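Local coordinates for protein bifunctional autolysin (Staphylococcus aureus subsp. aureus Mu50, PDB 6FXO) that probably cleaves glycosidic bonds of the cell-wall peptidoglycan as an N-acetylglucosaminidase of glycoside hydrolase family 73, as part of a bifunctional staphylococcal autolysin, at residues L115-G120 with H144-I149; K197-P202 with T212-A217. All blocks are in the same frame, centred on the assembly; numbering follows the deposited sequence.

Interaction 1: L115-G120 with H144-I149; sequences LETGNG and HNVFGI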
ATOM      1  N   LEU A 115      -9.754  -3.259   1.668  1.00 41.07           N
ATOM      2  CA  LEU A 115      -9.410  -4.589   1.227  1.00 49.81           C
ATOM      3  C   LEU A 115      -9.767  -5.594   2.301  1.00 52.70           C
ATOM      4  O   LEU A 115     -10.403  -6.607   2.022  1.00 58.84           O
ATOM      5  CB  LEU A 115      -7.888  -4.568   1.002  1.00 58.92           C
ATOM      6  CG  LEU A 115      -7.252  -5.610   0.095  1.00 92.97           C
ATOM      7  CD1 LEU A 115      -5.809  -5.209  -0.137  1.00110.13           C
ATOM      8  CD2 LEU A 115      -7.295  -6.989   0.720  1.00111.41           C
ATOM      9  N   GLU A 116      -9.357  -5.299   3.541  1.00 50.40           N
ATOM     10  CA  GLU A 116      -9.660  -6.208   4.641  1.00 51.35           C
ATOM     11  C   GLU A 116     -11.121  -6.409   5.022  1.00 46.37           C
ATOM     12  O   GLU A 116     -11.492  -7.471   5.522  1.00 46.27           O
ATOM     13  CB  GLU A 116      -8.801  -5.867   5.895  1.00 49.49           C
ATOM     14  CG  GLU A 116      -7.308  -5.603   5.694  1.00 39.70           C
ATOM     15  CD  GLU A 116      -6.441  -6.876   5.652  1.00 50.68           C
ATOM     16  OE1 GLU A 116      -5.697  -7.052   4.668  1.00 69.43           O
ATOM     17  OE2 GLU A 116      -6.596  -7.721   6.553  1.00 65.55           O
ATOM     18  N   THR A 117     -11.939  -5.366   4.789  1.00 43.10           N
ATOM     19  CA  THR A 117     -13.364  -5.320   5.066  1.00 45.78           C
ATOM     20  C   THR A 117     -14.250  -5.375   3.817  1.00 43.83           C
ATOM     21  O   THR A 117     -15.472  -5.153   3.946  1.00 39.24           O
ATOM     22  CB  THR A 117     -13.692  -4.004   5.775  1.00 45.80           C
ATOM     23  OG1 THR A 117     -13.646  -2.947   4.813  1.00 37.78           O
ATOM     24  CG2 THR A 117     -12.735  -3.711   6.886  1.00 39.09           C
ATOM     25  N   GLY A 118     -13.667  -5.597   2.626  1.00 42.64           N
ATOM     26  CA  GLY A 118     -14.521  -5.642   1.440  1.00 50.95           C
ATOM     27  C   GLY A 118     -15.347  -4.376   1.306  1.00 52.21           C
ATOM     28  O   GLY A 118     -16.561  -4.449   1.087  1.00 54.06           O
ATOM     29  N   ASN A 119     -14.694  -3.196   1.433  1.00 50.84           N
ATOM     30  CA  ASN A 119     -15.392  -1.912   1.335  1.00 58.75           C
ATOM     31  C   ASN A 119     -16.463  -1.774   2.408  1.00 55.23           C
ATOM     32  O   ASN A 119     -17.583  -1.362   2.152  1.00 54.79           O
ATOM     33  CB  ASN A 119     -16.022  -1.654  -0.042  1.00 65.98           C
ATOM     34  CG  ASN A 119     -15.214  -2.065  -1.232  1.00 82.78           C
ATOM     35  OD1 ASN A 119     -14.239  -1.396  -1.582  1.00 86.89           O
ATOM     36  ND2 ASN A 119     -15.603  -3.102  -1.950  1.00 94.44           N
ATOM     37  N   GLY A 120     -16.087  -2.169   3.602  1.00 58.76           N
ATOM     38  CA  GLY A 120     -16.948  -2.123   4.777  1.00 63.72           C
ATOM     39  C   GLY A 120     -17.949  -3.234   5.033  1.00 70.92           C
ATOM     40  O   GLY A 120     -18.712  -3.134   5.993  1.00 72.69           O
ATOM     41  N   HIS A 144     -15.301  -4.564  16.751  1.00100.81           N
ATOM     42  CA  HIS A 144     -14.846  -4.477  15.337  1.00 79.36           C
ATOM     43  C   HIS A 144     -13.372  -4.676  14.908  1.00 63.09           C
ATOM     44  O   HIS A 144     -12.469  -4.607  15.728  1.00 56.25           O
ATOM     45  CB  HIS A 144     -15.281  -3.087  14.847  1.00 65.44           C
ATOM     46  CG  HIS A 144     -16.728  -2.814  14.987  1.00 62.32           C
ATOM     47  ND1 HIS A 144     -17.606  -2.929  13.916  1.00 64.11           N
ATOM     48  CD2 HIS A 144     -17.468  -2.440  16.059  1.00 52.85           C
ATOM     49  CE1 HIS A 144     -18.826  -2.639  14.350  1.00 66.06           C
ATOM     50  NE2 HIS A 144     -18.774  -2.346  15.627  1.00 63.75           N
ATOM     51  N   ASN A 145     -13.146  -4.878  13.574  1.00 59.67           N
ATOM     52  CA  ASN A 145     -11.803  -5.080  13.057  1.00 60.95           C
ATOM     53  C   ASN A 145     -11.701  -4.643  11.641  1.00 62.61           C
ATOM     54  O   ASN A 145     -12.075  -5.404  10.745  1.00 65.17           O
ATOM     55  CB  ASN A 145     -11.483  -6.524  13.031  1.00 56.27           C
ATOM     56  CG  ASN A 145     -10.085  -6.772  13.410  1.00 44.29           C
ATOM     57  OD1 ASN A 145      -9.135  -6.216  12.826  1.00 41.76           O
ATOM     58  ND2 ASN A 145      -9.884  -7.641  14.318  1.00 33.96           N
ATOM     59  N   VAL A 146     -11.223  -3.436  11.412  1.00 56.71           N
ATOM     60  CA  VAL A 146     -11.155  -3.088  10.000  1.00 41.49           C
ATOM     61  C   VAL A 146      -9.823  -3.446   9.321  1.00 35.66           C
ATOM     62  O   VAL A 146      -9.648  -3.180   8.126  1.00 39.68           O
ATOM     63  CB  VAL A 146     -11.543  -1.615   9.819  1.00 44.19           C
ATOM     64  CG1 VAL A 146     -12.926  -1.361  10.400  1.00 49.43           C
ATOM     65  CG2 VAL A 146     -10.512  -0.702  10.475  1.00 57.10           C
ATOM     66  N   PHE A 147      -8.890  -4.050  10.047  1.00 27.17           N
ATOM     67  CA  PHE A 147      -7.596  -4.396   9.454  1.00 29.24           C
ATOM     68  C   PHE A 147      -7.132  -5.870   9.368  1.00 36.84           C
ATOM     69  O   PHE A 147      -5.974  -6.111   9.048  1.00 38.41           O
ATOM     70  CB  PHE A 147      -6.473  -3.545  10.077  1.00 35.39           C
ATOM     71  CG  PHE A 147      -6.371  -2.153   9.506  1.00 47.35           C
ATOM     72  CD1 PHE A 147      -6.832  -1.064  10.214  1.00 58.40           C
ATOM     73  CD2 PHE A 147      -5.826  -1.936   8.246  1.00 35.12           C
ATOM     74  CE1 PHE A 147      -6.757   0.217   9.681  1.00 65.79           C
ATOM     75  CE2 PHE A 147      -5.753  -0.667   7.723  1.00 35.20           C
ATOM     76  CZ  PHE A 147      -6.219   0.409   8.435  1.00 43.87           C
ATOM     77  N   GLY A 148      -8.002  -6.834   9.664  1.00 44.98           N
ATOM     78  CA  GLY A 148      -7.628  -8.222   9.601  1.00 54.24           C
ATOM     79  C   GLY A 148      -6.644  -8.556  10.692  1.00 54.83           C
ATOM     80  O   GLY A 148      -5.937  -9.546  10.545  1.00 47.93           O
ATOM     81  N   ILE A 149      -6.617  -7.759  11.812  1.00 57.65           N
ATOM     82  CA  ILE A 149      -5.651  -8.086  12.860  1.00 69.68           C
ATOM     83  C   ILE A 149      -5.863  -9.484  13.419  1.00 71.67           C
ATOM     84  O   ILE A 149      -6.988  -9.863  13.748  1.00 69.47           O
ATOM     85  CB  ILE A 149      -5.764  -7.039  14.000  1.00 70.43           C
ATOM     86  CG1 ILE A 149      -5.690  -5.611  13.446  1.00 55.29           C
ATOM     87  CG2 ILE A 149      -4.685  -7.281  15.051  1.00 70.25           C
ATOM     88  CD1 ILE A 149      -4.389  -5.275  12.746  1.00 44.20           C
TER
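Thr-117 OG1 is gripped twice: it accepts from Gly-120 N at 2.8 Å, and it also bonds to Ala-113 O one turn back in helix 106-116. The bond from the residue three places on makes an ST motif just where the helix ends. With OG1 lodged between the backbone N and the carbonyl carbon (chi1 74°), CG2 is left to face the loop 144-149, and it packs 3.4 Å from Val-146 O and 3.8 Å from Val-146 CB. Glu-116 ends the same helix in a Glu-Thr-Gly sequence, a position consistent with the catalytic glutamate of this lysozyme-like family. Its aliphatic part lies along the backbone of Val-146 and Phe-147, and the chain bends at chi2. This brings OE2 to 3.0 Å from Phe-147 O, an approach of two acceptors; the hydrogen bond of OE2 is with Tyr-152 OH. Gly-148 has no side chain on the flank that faces Glu-116, so OE2 comes to 3.3 Å from its CA. Phe-147 turns its side chain away, against Leu-109, His-112 and Ala-113. The loop is braced from within by Ile-149 N, which reaches Asn-145 OD1 at 3.1 Å from 38° above the amide's carbonyl plane.

Interaction 2: K197-P202 with T212-A217; sequences KMRWNP and TDVDWA
Two donors take hold of the carbonyl oxygen of Asp-213 from opposite faces of its plane. Arg-199 NE comes across from helix 195-200 and meets Asp-213 O at 2.6 Å, a short and nearly straight bond (164° at the hydrogen), whereas Trp-216 N closes a type I beta turn onto the same oxygen at 3.3 Å. The acceptor lies close to the guanidinium plane, in keeping with the straight N-H, but NE arrives well above the carbonyl plane and not on a lone pair. Arg-199 CG is anti to the backbone N (chi1 179°), and a bend at chi2 carries the guanidinium to the chain at 212-213. There NH2 adds a weak bond to Thr-212 O, 2.7 Å long but poorly directed. Trp-200 CH2 sits 3.4 Å above the guanidinium plane, over its centre, so the indole covers one face of it. The six-membered end of the same indole wedges against Val-214: CZ2 meets Val-214 O at 3.3 Å, with the oxygen at the ring edge and in its plane, and CH2 lies 3.9 Å from Val-214 CB. In the lysozyme-like domain this joins the last turn of helix 195-200 to the start of helix 216-231; Asp-213 caps the turn leading into the latter, its OD1 accepting from Asp-215 N. Farther along the contact, Met-198 CB packs obliquely on Trp-216, whose ring also stacks with Tyr-210. The extended methionine chain then places SD at the edge of that ring, 5.3 Å from the six-membered centroid and 84° off its normal, a Met-aromatic contact. Arg-199 CB also touches Ala-217 CB at 4.3 Å.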
ATOM      1  N   LYS A 197      10.166   0.605  -3.689  1.00 41.41           N
ATOM      2  CA  LYS A 197      11.121   0.114  -2.738  1.00 39.23           C
ATOM      3  C   LYS A 197      10.598  -1.199  -2.175  1.00 42.46           C
ATOM      4  O   LYS A 197      11.406  -2.098  -1.890  1.00 49.62           O
ATOM      5  CB  LYS A 197      11.396   1.134  -1.618  1.00 32.09           C
ATOM      6  CG  LYS A 197      12.262   2.366  -2.054  1.00 29.04           C
ATOM      7  CD  LYS A 197      12.112   3.524  -1.008  1.00 35.35           C
ATOM      8  CE  LYS A 197      13.077   4.730  -1.040  1.00 48.49           C
ATOM      9  NZ  LYS A 197      12.685   5.888  -0.116  1.00 21.01           N
ATOM     10  N   MET A 198       9.261  -1.321  -2.044  1.00 34.74           N
ATOM     11  CA  MET A 198       8.735  -2.588  -1.498  1.00 39.43           C
ATOM     12  C   MET A 198       8.932  -3.771  -2.430  1.00 32.22           C
ATOM     13  O   MET A 198       9.064  -4.886  -1.939  1.00 30.04           O
ATOM     14  CB  MET A 198       7.264  -2.523  -1.057  1.00 37.12           C
ATOM     15  CG  MET A 198       6.951  -1.388  -0.178  1.00 36.46           C
ATOM     16  SD  MET A 198       5.195  -1.295   0.149  1.00 36.07           S
ATOM     17  CE  MET A 198       5.155   0.039   1.270  1.00 48.10           C
ATOM     18  N   ARG A 199       8.969  -3.499  -3.730  1.00 30.04           N
ATOM     19  CA  ARG A 199       9.149  -4.512  -4.724  1.00 35.11           C
ATOM     20  C   ARG A 199      10.584  -4.851  -5.069  1.00 41.87           C
ATOM     21  O   ARG A 199      10.925  -6.030  -5.004  1.00 38.82           O
ATOM     22  CB  ARG A 199       8.399  -4.190  -6.057  1.00 34.45           C
ATOM     23  CG  ARG A 199       8.581  -5.281  -7.202  1.00 28.90           C
ATOM     24  CD  ARG A 199       8.078  -6.706  -6.762  1.00 23.99           C
ATOM     25  NE  ARG A 199       8.341  -7.727  -7.761  1.00 33.44           N
ATOM     26  CZ  ARG A 199       9.529  -8.191  -8.099  1.00 61.42           C
ATOM     27  NH1 ARG A 199      10.628  -7.724  -7.491  1.00 55.43           N
ATOM     28  NH2 ARG A 199       9.637  -9.103  -9.051  1.00 71.59           N
ATOM     29  N   TRP A 200      11.377  -3.818  -5.472  1.00 44.16           N
ATOM     30  CA  TRP A 200      12.774  -3.907  -5.849  1.00 53.71           C
ATOM     31  C   TRP A 200      13.825  -3.600  -4.765  1.00 52.78           C
ATOM     32  O   TRP A 200      14.990  -3.962  -4.935  1.00 45.04           O
ATOM     33  CB  TRP A 200      12.930  -3.003  -7.068  1.00 51.10           C
ATOM     34  CG  TRP A 200      11.766  -3.164  -8.008  1.00 55.93           C
ATOM     35  CD1 TRP A 200      10.705  -2.327  -8.155  1.00 53.48           C
ATOM     36  CD2 TRP A 200      11.524  -4.275  -8.875  1.00 52.94           C
ATOM     37  NE1 TRP A 200       9.811  -2.856  -9.065  1.00 41.02           N
ATOM     38  CE2 TRP A 200      10.293  -4.043  -9.525  1.00 49.07           C
ATOM     39  CE3 TRP A 200      12.230  -5.442  -9.166  1.00 40.92           C
ATOM     40  CZ2 TRP A 200       9.751  -4.939 -10.447  1.00 42.18           C
ATOM     41  CZ3 TRP A 200      11.692  -6.330 -10.082  1.00 55.80           C
ATOM     42  CH2 TRP A 200      10.469  -6.073 -10.711  1.00 55.46           C
ATOM     43  N   ASN A 201      13.415  -2.934  -3.662  1.00 55.20           N
ATOM     44  CA  ASN A 201      14.327  -2.594  -2.587  1.00 51.18           C
ATOM     45  C   ASN A 201      15.625  -1.972  -3.098  1.00 49.73           C
ATOM     46  O   ASN A 201      16.642  -2.611  -2.918  1.00 50.22           O
ATOM     47  CB  ASN A 201      14.693  -3.841  -1.794  1.00 47.87           C
ATOM     48  CG  ASN A 201      15.225  -3.546  -0.420  1.00 60.45           C
ATOM     49  OD1 ASN A 201      16.193  -2.794  -0.263  1.00 68.77           O
ATOM     50  ND2 ASN A 201      14.714  -4.168   0.620  1.00 57.74           N
ATOM     51  N   PRO A 202      15.654  -0.761  -3.693  1.00 47.54           N
ATOM     52  CA  PRO A 202      16.970  -0.291  -4.124  1.00 50.61           C
ATOM     53  C   PRO A 202      18.093  -0.226  -3.000  1.00 60.43           C
ATOM     54  O   PRO A 202      19.234  -0.406  -3.414  1.00 65.11           O
ATOM     55  CB  PRO A 202      16.658   1.054  -4.794  1.00 49.14           C
ATOM     56  CG  PRO A 202      15.183   0.900  -5.278  1.00 37.94           C
ATOM     57  CD  PRO A 202      14.536   0.048  -4.238  1.00 39.35           C
ATOM     58  N   THR A 212       6.988 -11.823  -5.955  1.00 56.50           N
ATOM     59  CA  THR A 212       7.701 -12.189  -7.154  1.00 57.42           C
ATOM     60  C   THR A 212       7.228 -11.512  -8.419  1.00 49.14           C
ATOM     61  O   THR A 212       8.022 -11.302  -9.328  1.00 44.61           O
ATOM     62  CB  THR A 212       7.819 -13.726  -7.275  1.00 54.35           C
ATOM     63  OG1 THR A 212       6.550 -14.356  -7.025  1.00 46.68           O
ATOM     64  CG2 THR A 212       8.864 -14.287  -6.321  1.00 55.98           C
ATOM     65  N   ASP A 213       5.941 -11.162  -8.478  1.00 43.01           N
ATOM     66  CA  ASP A 213       5.392 -10.500  -9.664  1.00 34.73           C
ATOM     67  C   ASP A 213       6.107  -9.183  -9.951  1.00 35.33           C
ATOM     68  O   ASP A 213       6.164  -8.307  -9.105  1.00 35.18           O
ATOM     69  CB  ASP A 213       3.953 -10.127  -9.355  1.00 39.47           C
ATOM     70  CG  ASP A 213       3.045 -10.020 -10.543  1.00 39.88           C
ATOM     71  OD1 ASP A 213       3.457  -9.389 -11.550  1.00 31.22           O
ATOM     72  OD2 ASP A 213       1.888 -10.466 -10.432  1.00 39.21           O
ATOM     73  N   VAL A 214       6.553  -8.997 -11.165  1.00 33.78           N
ATOM     74  CA  VAL A 214       7.243  -7.836 -11.604  1.00 28.19           C
ATOM     75  C   VAL A 214       6.399  -6.699 -11.808  1.00 29.81           C
ATOM     76  O   VAL A 214       6.909  -5.575 -11.955  1.00 32.26           O
ATOM     77  CB  VAL A 214       8.019  -8.204 -12.889  1.00 28.99           C
ATOM     78  CG1 VAL A 214       8.921  -9.438 -12.604  1.00 23.05           C
ATOM     79  CG2 VAL A 214       7.017  -8.517 -14.035  1.00 27.75           C
ATOM     80  N   ASP A 215       5.071  -6.962 -11.850  1.00 36.58           N
ATOM     81  CA  ASP A 215       4.056  -5.945 -12.041  1.00 38.63           C
ATOM     82  C   ASP A 215       3.393  -5.511 -10.747  1.00 35.19           C
ATOM     83  O   ASP A 215       2.564  -4.586 -10.776  1.00 34.09           O
ATOM     84  CB  ASP A 215       2.983  -6.381 -13.090  1.00 35.99           C
ATOM     85  CG  ASP A 215       3.488  -6.265 -14.512  1.00 45.59           C
ATOM     86  OD1 ASP A 215       3.786  -5.111 -14.955  1.00 35.65           O
ATOM     87  OD2 ASP A 215       3.541  -7.309 -15.207  1.00 57.75           O
ATOM     88  N   TRP A 216       3.756  -6.155  -9.637  1.00 30.56           N
ATOM     89  CA  TRP A 216       3.159  -5.786  -8.354  1.00 28.36           C
ATOM     90  C   TRP A 216       3.186  -4.273  -7.935  1.00 25.64           C
ATOM     91  O   TRP A 216       2.212  -3.896  -7.329  1.00 22.84           O
ATOM     92  CB  TRP A 216       3.883  -6.572  -7.277  1.00 24.61           C
ATOM     93  CG  TRP A 216       3.244  -6.427  -5.845  1.00 26.14           C
ATOM     94  CD1 TRP A 216       2.266  -7.209  -5.281  1.00 24.79           C
ATOM     95  CD2 TRP A 216       3.549  -5.388  -4.869  1.00 21.56           C
ATOM     96  NE1 TRP A 216       1.936  -6.731  -4.007  1.00 25.20           N
ATOM     97  CE2 TRP A 216       2.716  -5.605  -3.750  1.00 21.70           C
ATOM     98  CE3 TRP A 216       4.465  -4.328  -4.857  1.00 21.30           C
ATOM     99  CZ2 TRP A 216       2.776  -4.794  -2.614  1.00 21.12           C
ATOM    100  CZ3 TRP A 216       4.567  -3.543  -3.723  1.00 18.01           C
ATOM    101  CH2 TRP A 216       3.723  -3.785  -2.608  1.00 18.39           C
ATOM    102  N   ALA A 217       4.271  -3.449  -8.200  1.00 27.00           N
ATOM    103  CA  ALA A 217       4.209  -2.048  -7.765  1.00 33.58           C
ATOM    104  C   ALA A 217       3.343  -1.316  -8.781  1.00 30.00           C
ATOM    105  O   ALA A 217       2.698  -0.303  -8.426  1.00 26.36           O
ATOM    106  CB  ALA A 217       5.623  -1.357  -7.626  1.00 26.49           C
TER

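Interaction 1 and interaction 2 both lie in the glucosaminidase domain but on opposite sides of the centre of the chain, their centres 25 Å apart and their nearest atoms about 9 Å apart without touching. Interaction 2 comes wholly later in the sequence. Each joins a helix end to chain that follows it. At 115-120 with 144-149 the partner is irregular loop, met beside Glu-116, whose position is consistent with that of the catalytic glutamate of the family; at 197-202 with 212-217 it is the turn leading into helix 216-231 and that helix's first residues, met by Met-198, Arg-199 and Trp-200 of helix 195-200, in structural packing away from that glutamate.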